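Local coordinates for protein glycoside hydrolase family 61 (Trichoderma reesei QM6a, PDB 5O2X) that is a copper-dependent lytic polysaccharide monooxygenase of family AA9 that probably cleaves cellulose chains oxidatively, at residues I7-V12 against A67-G72; T20-E25 against P29-W34; P52-H57 against R156-A161; I90-A95 against N138-K143. One frame throughout, in Å; residues are numbered along the deposited sequence.

Contact 1. Residues I7-V12 against A67-G72; sequences IVINGV and ASVKAG. With MAN (alpha-D-mannopyranose), chain N; MAN (alpha-D-mannopyranose), chain R; MAN (alpha-D-mannopyranose), chain O.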
# COMPACT_ATOMS: atom_id res chain seq x y z
N ILE A 7 -6.66 1.99 9.39
CA ILE A 7 -7.31 2.42 8.13
C ILE A 7 -8.73 2.84 8.46
O ILE A 7 -9.31 2.34 9.42
CB ILE A 7 -7.24 1.35 7.02
CG1 ILE A 7 -8.07 0.11 7.34
CG2 ILE A 7 -5.78 0.98 6.75
CD1 ILE A 7 -8.11 -0.91 6.22
N VAL A 8 -9.25 3.79 7.69
CA VAL A 8 -10.60 4.33 7.95
C VAL A 8 -11.38 4.23 6.65
O VAL A 8 -11.01 4.86 5.65
CB VAL A 8 -10.56 5.74 8.49
CG1 VAL A 8 -11.94 6.22 8.84
CG2 VAL A 8 -9.60 5.86 9.69
N ILE A 9 -12.43 3.42 6.67
CA ILE A 9 -13.17 3.06 5.43
C ILE A 9 -14.53 3.72 5.52
O ILE A 9 -15.36 3.33 6.38
CB ILE A 9 -13.30 1.54 5.30
CG1 ILE A 9 -11.93 0.85 5.42
CG2 ILE A 9 -14.04 1.20 3.99
CD1 ILE A 9 -11.94 -0.64 5.22
N ASN A 10 -14.75 4.76 4.73
CA ASN A 10 -16.01 5.53 4.90
C ASN A 10 -16.34 5.85 6.30
O ASN A 10 -17.47 5.69 6.75
CB ASN A 10 -17.23 4.86 4.33
CG ASN A 10 -17.17 4.69 2.89
OD1 ASN A 10 -16.25 5.14 2.20
ND2 ASN A 10 -18.21 4.07 2.39
N GLY A 11 -15.33 6.31 7.03
CA GLY A 11 -15.55 6.71 8.39
C GLY A 11 -15.43 5.66 9.48
O GLY A 11 -15.55 5.96 10.67
N VAL A 12 -15.21 4.40 9.08
CA VAL A 12 -15.14 3.28 10.01
C VAL A 12 -13.67 2.91 10.21
O VAL A 12 -12.99 2.51 9.27
CB VAL A 12 -15.95 2.08 9.49
CG1 VAL A 12 -15.79 0.89 10.42
CG2 VAL A 12 -17.40 2.42 9.28
N ALA A 67 -11.90 -6.52 6.37
CA ALA A 67 -12.85 -5.44 6.40
C ALA A 67 -13.81 -5.56 5.23
O ALA A 67 -13.38 -5.66 4.09
CB ALA A 67 -12.14 -4.08 6.30
N SER A 68 -15.10 -5.51 5.51
CA SER A 68 -16.10 -5.61 4.43
C SER A 68 -16.37 -4.19 3.92
O SER A 68 -16.74 -3.35 4.69
CB SER A 68 -17.35 -6.33 4.97
OG SER A 68 -17.08 -7.70 5.23
N VAL A 69 -16.24 -3.98 2.60
CA VAL A 69 -16.40 -2.71 1.95
C VAL A 69 -17.26 -2.85 0.71
O VAL A 69 -17.48 -3.96 0.17
CB VAL A 69 -15.08 -2.16 1.53
CG1 VAL A 69 -14.12 -2.22 2.68
CG2 VAL A 69 -14.51 -2.90 0.36
N LYS A 70 -17.79 -1.71 0.29
CA LYS A 70 -18.55 -1.62 -0.95
C LYS A 70 -17.68 -1.01 -2.03
O LYS A 70 -16.92 -0.06 -1.78
CB LYS A 70 -19.79 -0.76 -0.75
CG LYS A 70 -20.83 -1.41 0.21
CD LYS A 70 -22.07 -0.54 0.47
CE LYS A 70 -23.27 -1.30 1.01
NZ LYS A 70 -24.51 -0.62 0.57
N ALA A 71 -17.77 -1.53 -3.24
CA ALA A 71 -17.14 -0.91 -4.35
C ALA A 71 -17.54 0.57 -4.39
O ALA A 71 -18.70 0.90 -4.17
CB ALA A 71 -17.54 -1.61 -5.64
N GLY A 72 -16.56 1.45 -4.59
CA GLY A 72 -16.76 2.88 -4.55
C GLY A 72 -16.35 3.52 -3.22
O GLY A 72 -16.19 4.72 -3.17
C1 MAN N . -13.38 10.76 5.62
C2 MAN N . -13.72 9.30 5.88
C3 MAN N . -12.58 8.39 5.36
C4 MAN N . -12.34 8.69 3.90
C5 MAN N . -12.00 10.17 3.76
C6 MAN N . -11.82 10.60 2.33
O2 MAN N . -14.93 8.94 5.25
O3 MAN N . -12.93 7.03 5.59
O4 MAN N . -11.27 7.88 3.43
O5 MAN N . -13.05 10.98 4.26
O6 MAN N . -12.95 10.18 1.52
C1 MAN R . -16.02 -7.53 8.78
C2 MAN R . -16.13 -6.13 9.33
C3 MAN R . -17.43 -5.92 10.07
C4 MAN R . -18.61 -6.39 9.21
C5 MAN R . -18.40 -7.80 8.68
C6 MAN R . -19.49 -8.19 7.69
O2 MAN R . -16.04 -5.24 8.19
O3 MAN R . -17.57 -4.56 10.43
O4 MAN R . -19.79 -6.38 10.00
O5 MAN R . -17.14 -7.90 7.99
O6 MAN R . -19.32 -9.52 7.24
C1 MAN O . -19.87 7.81 11.44
C2 MAN O . -20.14 6.51 10.70
C3 MAN O . -19.57 6.65 9.28
C4 MAN O . -20.15 7.87 8.57
C5 MAN O . -20.00 9.14 9.41
C6 MAN O . -20.72 10.35 8.84
O2 MAN O . -21.55 6.23 10.68
O3 MAN O . -19.79 5.46 8.55
O4 MAN O . -19.46 8.08 7.32
O5 MAN O . -20.49 8.87 10.73
O6 MAN O . -22.10 10.16 9.11
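In the immunoglobulin-like beta-sandwich of this AA9 domain, Ile9 lies between the two sheets, its branched side chain against Ala67 and Val69. Ile9 ends strand 3-9 and opens a type I' turn to Val12, the tight reversal that leads into strand 12-15. Strand 67-70 belongs to the other sheet, where it runs parallel to strand 172-183. With CG1 beside the backbone N (chi1 -53°) and the chain extended beyond it, Ile9 sends CD1 to within 3.6 Å of Ala67 CB. Its other branch, CG2, meets Val69 CG1 at 3.7 Å in one of two modelled conformers of the valine, and the two side chains cross at about a right angle. Ile75 and Tyr14 also touch Ile9.

Around this apolar core, mannoses attached to the protein itself lie over the polar backbone. Gly11, at positive phi (88°) in the turn, gives its N to O3 of one of them at 2.9 Å, and the same O3 makes a weak bond to Val8 O. A second points O3 and O4 at Asn10 O. Gly11 also shares backbone bonds with Thr240 and Ala241, so the turn is held by the C-terminal extension as well, consistent with the predicted linker being an integral part of the domain. Across the contact a third sugar is bound by Ser68 twice: N to O2 at 2.9 Å, almost straight at 178°, and, in one of two modelled conformers of the serine, OG to the ring oxygen O5 at 2.8 Å.

Contact 2. Residues T20-E25 against P29-W34; sequences TTFPYE and PIVVGW
A short 3-10 turn in the long loop between strand 12-15 and helix 53-56 carries Phe22, and the loop doubles back so that Pro29 lies over the ring and Val31 at its rim. Residues 22-24 form the turn, closed by the backbone bonds Tyr24 N to Thr21 O and Glu25 N to Phe22 O. Just before it, Asp18 receives the hydroxyls of Thr20 and Thr21 on its two carboxylate oxygens.

With CG beside its backbone N (chi1 -71°), Phe22 reaches across to the other segment. The Pro29 ring rests over one face: CD sits 3.9 Å from the centroid of the Phe22 ring and 13° off the normal, a CH-pi contact, while Pro29 CG comes to 3.6 Å from Phe22 CZ. Val31 approaches differently, at the edge and near the ring plane, with CG1 3.8 Å from Phe22 CE2. Tyr17 meets the phenylalanine with its ring plane turned by about 80°, and Gln15 of strand 12-15 touches Phe22, Pro29 and Val31 alike, tying the loop to the beta-sandwich. Farther along, Val32 and Trp34 make backbone bonds to Asn179 and Cys177 of strand 172-183. At the outer margin the extended side chain of Glu25 crosses the proline at about a right angle, bringing OE1 to 3.6 Å from Pro29 CD.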
# COMPACT_ATOMS: atom_id res chain seq x y z
N THR A 20 5.39 -2.49 15.78
CA THR A 20 6.13 -1.93 16.90
C THR A 20 5.51 -2.26 18.23
O THR A 20 6.04 -1.83 19.28
CB THR A 20 6.35 -0.42 16.73
OG1 THR A 20 5.11 0.30 16.88
CG2 THR A 20 7.01 -0.09 15.41
N THR A 21 4.40 -2.99 18.22
CA THR A 21 3.65 -3.29 19.45
C THR A 21 3.26 -4.74 19.50
O THR A 21 3.53 -5.46 20.48
CB THR A 21 2.42 -2.37 19.54
OG1 THR A 21 2.87 -1.01 19.50
CG2 THR A 21 1.63 -2.61 20.81
N PHE A 22 2.56 -5.22 18.47
CA PHE A 22 2.00 -6.57 18.50
C PHE A 22 3.03 -7.67 18.69
O PHE A 22 2.71 -8.63 19.42
CB PHE A 22 1.18 -6.85 17.24
CG PHE A 22 -0.13 -6.13 17.11
CD1 PHE A 22 -0.47 -4.99 17.81
CD2 PHE A 22 -1.03 -6.61 16.16
CE1 PHE A 22 -1.67 -4.33 17.55
CE2 PHE A 22 -2.22 -5.99 15.93
CZ PHE A 22 -2.53 -4.81 16.57
N PRO A 23 4.25 -7.59 18.13
CA PRO A 23 5.20 -8.69 18.33
C PRO A 23 5.57 -8.85 19.79
O PRO A 23 6.05 -9.93 20.19
CB PRO A 23 6.40 -8.27 17.49
CG PRO A 23 5.82 -7.40 16.41
CD PRO A 23 4.73 -6.65 17.11
N TYR A 24 5.40 -7.80 20.59
CA TYR A 24 5.77 -7.84 22.00
C TYR A 24 4.66 -8.39 22.89
O TYR A 24 4.87 -8.62 24.09
CB TYR A 24 6.18 -6.45 22.48
CG TYR A 24 7.29 -5.88 21.65
CD1 TYR A 24 8.58 -6.37 21.75
CD2 TYR A 24 7.08 -4.79 20.79
CE1 TYR A 24 9.63 -5.83 21.03
CE2 TYR A 24 8.11 -4.23 20.05
CZ TYR A 24 9.38 -4.74 20.16
OH TYR A 24 10.43 -4.17 19.49
N GLU A 25 3.45 -8.53 22.35
CA GLU A 25 2.29 -8.99 23.10
C GLU A 25 2.21 -10.49 23.12
O GLU A 25 2.62 -11.14 22.17
CB GLU A 25 0.99 -8.49 22.44
CG GLU A 25 0.86 -6.99 22.37
CD GLU A 25 -0.42 -6.48 21.73
OE1 GLU A 25 -1.39 -7.19 21.64
OE2 GLU A 25 -0.41 -5.32 21.30
N PRO A 29 -4.14 -8.99 18.80
CA PRO A 29 -5.47 -9.13 18.22
C PRO A 29 -5.44 -9.53 16.76
O PRO A 29 -4.50 -9.25 16.04
CB PRO A 29 -6.09 -7.74 18.40
CG PRO A 29 -4.90 -6.85 18.33
CD PRO A 29 -3.81 -7.57 19.03
N ILE A 30 -6.57 -10.11 16.33
CA ILE A 30 -6.83 -10.35 14.91
C ILE A 30 -7.22 -9.02 14.29
O ILE A 30 -8.18 -8.37 14.73
CB ILE A 30 -7.91 -11.40 14.74
CG1 ILE A 30 -7.45 -12.74 15.31
CG2 ILE A 30 -8.30 -11.49 13.26
CD1 ILE A 30 -8.54 -13.78 15.37
N VAL A 31 -6.50 -8.65 13.22
CA VAL A 31 -6.69 -7.36 12.56
C VAL A 31 -6.69 -7.55 11.06
O VAL A 31 -6.39 -8.64 10.55
CB VAL A 31 -5.61 -6.34 12.98
CG1 VAL A 31 -5.76 -5.96 14.44
CG2 VAL A 31 -4.21 -6.84 12.69
N VAL A 32 -7.05 -6.47 10.34
CA VAL A 32 -7.13 -6.53 8.88
C VAL A 32 -5.80 -6.37 8.21
O VAL A 32 -5.67 -6.67 7.02
CB VAL A 32 -8.14 -5.49 8.36
CG1 VAL A 32 -9.52 -5.75 8.88
CG2 VAL A 32 -7.70 -4.07 8.64
N GLY A 33 -4.77 -5.89 8.93
CA GLY A 33 -3.43 -5.76 8.39
C GLY A 33 -2.63 -7.03 8.58
O GLY A 33 -2.74 -7.69 9.62
N TRP A 34 -1.82 -7.38 7.57
CA TRP A 34 -1.00 -8.59 7.66
C TRP A 34 0.05 -8.47 8.78
O TRP A 34 0.54 -7.40 9.12
CB TRP A 34 -0.33 -8.85 6.33
CG TRP A 34 -1.28 -9.43 5.29
CD1 TRP A 34 -2.57 -9.06 5.04
CD2 TRP A 34 -1.00 -10.56 4.45
NE1 TRP A 34 -3.10 -9.89 4.08
CE2 TRP A 34 -2.18 -10.84 3.72
CE3 TRP A 34 0.11 -11.41 4.30
CZ2 TRP A 34 -2.29 -11.92 2.86
CZ3 TRP A 34 -0.02 -12.47 3.42
CH2 TRP A 34 -1.19 -12.73 2.74

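Contact 3. Residues P52-H57 against R156-A161; sequences PDIICH and RHEIIA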
# COMPACT_ATOMS: atom_id res chain seq x y z
N PRO A 52 9.90 -13.16 -1.53
CA PRO A 52 8.57 -12.99 -0.99
C PRO A 52 8.37 -11.77 -0.11
O PRO A 52 7.23 -11.32 0.05
CB PRO A 52 8.35 -14.31 -0.21
CG PRO A 52 9.71 -14.90 0.00
CD PRO A 52 10.46 -14.49 -1.20
N ASP A 53 9.42 -11.26 0.49
CA ASP A 53 9.28 -10.07 1.36
C ASP A 53 8.66 -8.88 0.66
O ASP A 53 8.05 -8.05 1.32
CB ASP A 53 10.66 -9.66 1.93
CG ASP A 53 11.15 -10.57 3.04
OD1 ASP A 53 10.41 -11.44 3.53
OD2 ASP A 53 12.34 -10.35 3.43
N ILE A 54 8.86 -8.73 -0.66
CA ILE A 54 8.28 -7.53 -1.32
C ILE A 54 6.77 -7.59 -1.37
O ILE A 54 6.12 -6.54 -1.55
CB ILE A 54 8.86 -7.39 -2.74
CG1 ILE A 54 8.58 -6.00 -3.35
CG2 ILE A 54 8.35 -8.48 -3.69
CD1 ILE A 54 9.05 -4.82 -2.53
N ILE A 55 6.16 -8.77 -1.21
CA ILE A 55 4.72 -8.88 -1.43
C ILE A 55 3.95 -8.09 -0.40
O ILE A 55 3.16 -7.20 -0.71
CB ILE A 55 4.31 -10.36 -1.47
CG1 ILE A 55 5.06 -11.13 -2.58
CG2 ILE A 55 2.81 -10.47 -1.66
CD1 ILE A 55 4.97 -12.64 -2.41
N CYS A 56 4.17 -8.40 0.88
CA CYS A 56 3.48 -7.80 2.02
C CYS A 56 4.45 -7.44 3.16
O CYS A 56 4.03 -7.32 4.32
CB CYS A 56 2.35 -8.69 2.52
SG CYS A 56 0.95 -8.81 1.37
N HIS A 57 5.71 -7.20 2.82
CA HIS A 57 6.75 -6.82 3.79
C HIS A 57 7.34 -8.09 4.43
O HIS A 57 6.94 -9.23 4.16
CB HIS A 57 6.32 -5.74 4.77
CG HIS A 57 7.40 -4.73 5.08
ND1 HIS A 57 8.66 -5.11 5.51
CD2 HIS A 57 7.36 -3.38 5.07
CE1 HIS A 57 9.35 -4.01 5.71
NE2 HIS A 57 8.59 -2.94 5.45
N ARG A 156 -2.75 -3.80 -1.21
CA ARG A 156 -1.33 -3.59 -0.97
C ARG A 156 -1.04 -2.13 -1.23
O ARG A 156 -1.00 -1.67 -2.37
CB ARG A 156 -0.50 -4.50 -1.88
CG ARG A 156 1.00 -4.38 -1.72
CD ARG A 156 1.73 -5.21 -2.77
NE ARG A 156 3.19 -5.17 -2.65
CZ ARG A 156 3.95 -4.15 -3.01
NH1 ARG A 156 3.41 -3.10 -3.62
NH2 ARG A 156 5.25 -4.16 -2.77
N HIS A 157 -0.85 -1.38 -0.12
CA HIS A 157 -0.52 0.05 -0.15
C HIS A 157 0.97 0.20 0.05
O HIS A 157 1.57 -0.55 0.82
CB HIS A 157 -1.29 0.70 1.01
CG HIS A 157 -0.94 2.13 1.24
ND1 HIS A 157 -1.28 3.18 0.43
CD2 HIS A 157 -0.19 2.71 2.22
CE1 HIS A 157 -0.81 4.31 0.92
NE2 HIS A 157 -0.14 4.06 2.02
N GLU A 158 1.61 1.15 -0.63
CA GLU A 158 3.06 1.21 -0.53
C GLU A 158 3.54 2.63 -0.75
O GLU A 158 3.16 3.31 -1.70
CB GLU A 158 3.66 0.30 -1.60
CG GLU A 158 5.16 0.20 -1.65
CD GLU A 158 5.61 -0.77 -2.72
OE1 GLU A 158 4.95 -0.78 -3.81
OE2 GLU A 158 6.55 -1.56 -2.49
N ILE A 159 4.47 3.06 0.12
CA ILE A 159 5.29 4.25 -0.10
C ILE A 159 6.66 3.74 -0.53
O ILE A 159 7.17 2.76 0.01
CB ILE A 159 5.47 5.10 1.18
CG1 ILE A 159 4.13 5.52 1.79
CG2 ILE A 159 6.30 6.33 0.86
CD1 ILE A 159 4.28 6.23 3.11
N ILE A 160 7.27 4.40 -1.52
CA ILE A 160 8.66 4.13 -1.88
C ILE A 160 9.44 5.40 -1.52
O ILE A 160 8.99 6.54 -1.78
CB ILE A 160 8.80 3.76 -3.35
CG1 ILE A 160 7.89 2.57 -3.72
CG2 ILE A 160 10.27 3.42 -3.65
CD1 ILE A 160 7.88 2.20 -5.15
N ALA A 161 10.55 5.25 -0.82
CA ALA A 161 11.42 6.36 -0.49
C ALA A 161 12.62 6.36 -1.42
O ALA A 161 13.28 5.32 -1.60
CB ALA A 161 11.88 6.26 0.94
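Ile54 meets Arg156 with both its carbonyl and its side chain. Its O takes a nearly straight bond from Arg156 NH2, 2.8 Å long with an N-H...O angle of 168°, and lies in the guanidinium plane; Arg156 NE adds only a weak bond to the same oxygen. The Ile54 side chain passes aslant of the arginine, with CG1 3.8 Å from Arg156 NH2, and places CD1 4.1 Å from Glu158 OE2.

One residue on, Ile55 O accepts Arg156 NE at 2.8 Å, a more bent bond (132°) with the oxygen tilted out of the guanidinium plane. The Ile55 side chain turns from the strand and packs on Phe111. The arginine is thus fixed along one edge by two successive carbonyls of the short, weakly bonded helix about 53-56, which lies beside strand 151-161 of the AA9 beta-sandwich. Its chain is extended from CG to NE, CG anti to the backbone N, and then turns at the last torsion (chi4 -76°), which swings the guanidinium across to Glu158. There it forms a two-pronged, end-on salt bridge, NH1 to OE1 at 2.8 Å and NH2 to OE2 at 2.9 Å, both from above the carboxylate plane. Each oxygen of this buried carboxylate has a further partner, Tyr199 OH on OE1 and Asn173 ND2 on OE2.

Cys56 then joins the helix by a disulfide to Cys177 of strand 172-183, and His57 leaves helical geometry with positive phi.

Contact 4. Residues I90-A95 against N138-K143; sequences IVDYLA and NTWVVK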
# COMPACT_ATOMS: atom_id res chain seq x y z
N ILE A 90 3.69 7.03 -4.12
CA ILE A 90 2.74 6.20 -3.37
C ILE A 90 1.89 5.46 -4.40
O ILE A 90 1.42 6.06 -5.38
CB ILE A 90 1.86 7.06 -2.44
CG1 ILE A 90 2.74 7.70 -1.37
CG2 ILE A 90 0.77 6.21 -1.80
CD1 ILE A 90 2.03 8.70 -0.48
N VAL A 91 1.73 4.15 -4.18
CA VAL A 91 0.94 3.31 -5.08
C VAL A 91 0.06 2.39 -4.26
O VAL A 91 0.33 2.06 -3.10
CB VAL A 91 1.87 2.47 -6.00
CG1 VAL A 91 2.58 3.35 -7.02
CG2 VAL A 91 2.85 1.61 -5.22
N ASP A 92 -1.02 1.93 -4.91
CA ASP A 92 -1.93 0.97 -4.31
C ASP A 92 -2.32 -0.08 -5.32
O ASP A 92 -2.58 0.25 -6.50
CB ASP A 92 -3.23 1.62 -3.79
CG ASP A 92 -2.95 2.52 -2.62
OD1 ASP A 92 -2.98 2.05 -1.47
OD2 ASP A 92 -2.68 3.75 -2.83
N TYR A 93 -2.40 -1.32 -4.85
CA TYR A 93 -2.78 -2.45 -5.67
C TYR A 93 -3.86 -3.26 -4.95
O TYR A 93 -3.98 -3.24 -3.72
CB TYR A 93 -1.61 -3.43 -5.87
CG TYR A 93 -0.37 -2.83 -6.49
CD1 TYR A 93 0.59 -2.18 -5.72
CD2 TYR A 93 -0.12 -2.99 -7.84
CE1 TYR A 93 1.74 -1.68 -6.27
CE2 TYR A 93 1.06 -2.50 -8.40
CZ TYR A 93 1.98 -1.84 -7.63
OH TYR A 93 3.13 -1.39 -8.22
N LEU A 94 -4.61 -4.02 -5.76
CA LEU A 94 -5.47 -5.08 -5.25
C LEU A 94 -5.05 -6.40 -5.89
O LEU A 94 -4.60 -6.41 -7.05
CB LEU A 94 -6.94 -4.84 -5.57
CG LEU A 94 -7.57 -3.64 -4.90
CD1 LEU A 94 -8.94 -3.36 -5.46
CD2 LEU A 94 -7.70 -3.82 -3.41
N ALA A 95 -5.27 -7.51 -5.19
CA ALA A 95 -5.10 -8.83 -5.77
C ALA A 95 -6.23 -9.69 -5.28
O ALA A 95 -6.50 -9.76 -4.07
CB ALA A 95 -3.78 -9.49 -5.38
N ASN A 138 -0.22 12.75 7.50
CA ASN A 138 0.30 11.43 7.34
C ASN A 138 -0.72 10.41 6.83
O ASN A 138 -0.69 9.24 7.19
CB ASN A 138 1.01 10.89 8.62
CG ASN A 138 2.50 10.98 8.57
OD1 ASN A 138 3.09 11.91 8.00
ND2 ASN A 138 3.13 9.98 9.18
N THR A 139 -1.61 10.89 5.94
CA THR A 139 -2.63 10.01 5.39
C THR A 139 -2.56 9.98 3.89
O THR A 139 -2.06 10.90 3.22
CB THR A 139 -4.05 10.40 5.84
OG1 THR A 139 -4.45 11.66 5.29
CG2 THR A 139 -4.17 10.42 7.36
N TRP A 140 -3.15 8.90 3.34
CA TRP A 140 -3.37 8.73 1.89
C TRP A 140 -4.73 8.15 1.73
O TRP A 140 -5.13 7.27 2.52
CB TRP A 140 -2.32 7.81 1.27
CG TRP A 140 -2.37 7.78 -0.22
CD1 TRP A 140 -2.91 6.80 -1.03
CD2 TRP A 140 -1.93 8.81 -1.10
NE1 TRP A 140 -2.80 7.16 -2.34
CE2 TRP A 140 -2.21 8.39 -2.43
CE3 TRP A 140 -1.31 10.05 -0.91
CZ2 TRP A 140 -1.89 9.16 -3.55
CZ3 TRP A 140 -0.98 10.80 -2.00
CH2 TRP A 140 -1.28 10.38 -3.30
N VAL A 141 -5.48 8.58 0.69
CA VAL A 141 -6.82 8.08 0.39
C VAL A 141 -6.81 7.37 -0.94
O VAL A 141 -6.33 7.92 -1.93
CB VAL A 141 -7.83 9.25 0.36
CG1 VAL A 141 -9.23 8.75 -0.02
CG2 VAL A 141 -7.86 9.92 1.72
N VAL A 142 -7.36 6.14 -0.96
CA VAL A 142 -7.58 5.39 -2.22
C VAL A 142 -9.07 5.08 -2.31
O VAL A 142 -9.72 4.84 -1.31
CB VAL A 142 -6.68 4.12 -2.28
CG1 VAL A 142 -7.18 3.04 -1.34
CG2 VAL A 142 -6.52 3.60 -3.71
N LYS A 143 -9.56 5.01 -3.55
CA LYS A 143 -10.93 4.61 -3.81
C LYS A 143 -10.99 3.21 -4.40
O LYS A 143 -10.30 2.91 -5.39
CB LYS A 143 -11.59 5.63 -4.73
CG LYS A 143 -13.00 5.22 -5.13
CD LYS A 143 -13.72 6.32 -5.89
CE LYS A 143 -14.87 5.78 -6.73
NZ LYS A 143 -15.50 6.83 -7.60
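The indole of Trp140 takes Ile90 on one face: CG2 stands 3.6 Å from the centroid of the five-membered ring, only 3° off the normal, in a CH-pi contact. The other branch of the isoleucine reaches over the benzo part, with CD1 3.6 Å from Trp140 CE3, so the two side chains slide past each other in opposite directions. With CG anti to its backbone N (chi1 -171°), Trp140 lays its ring over the Ile90 side chain.

The carboxylate of Asp92 is a second flat group, nearly parallel to the indole and approaching it obliquely, with OD2 3.4 Å from Trp140 NE1. That N-H bonds to Asp115 OD2. The aspartate itself is held by His157 ND1 on OD1, and Asp115 OD1 lies close to its OD2. Two buried carboxylates so near each other may raise the affinity of one of them for a proton. On the apolar side, Asp92 CB meets Val142 CG2 at 3.8 Å, in one of two modelled conformers of the valine, the two side chains coming from opposite directions.

These side chains meet between the two sheets of the AA9 beta-sandwich. The axes of the strand segments 90-95 and 139-143 approach to 8.9 Å and cross at -38°, facing rather than pairing. Strand 90-96 is an inner strand of its sheet, bonded antiparallel to strands 110-121 and 151-161, while 139-143 is an outermost strand of the five-stranded sheet, next to 74-80, whose Phe77 touches both Asp92 and Val142.

Contacts 1 and 4 both join the two sheets of one beta-sandwich, their centres about 13 Å apart, and meet where Gly72 O lies 3.8 Å from Lys143 CG. Contacts 3 and 4, with centres about 12 Å apart, share neighbouring strands: His157 CE1 packs 3.7 Å from Ile90 CG2, and Arg156 N probably bonds to Tyr93 O at 2.9 Å. The loop of contact 2 touches contacts 1 and 3: Val32 CG1 is 3.5 Å from Ala67 N, and Trp34 CE3 3.9 Å from Cys56 CB. Strand 151-161 leads from contact 3 toward the copper site of Xaa1 (a 4-methyl-histidine), His86 and Tyr174: the Glu158 side chain is about 13 Å from the copper, while Ala161 farther along touches His86 and Tyr174.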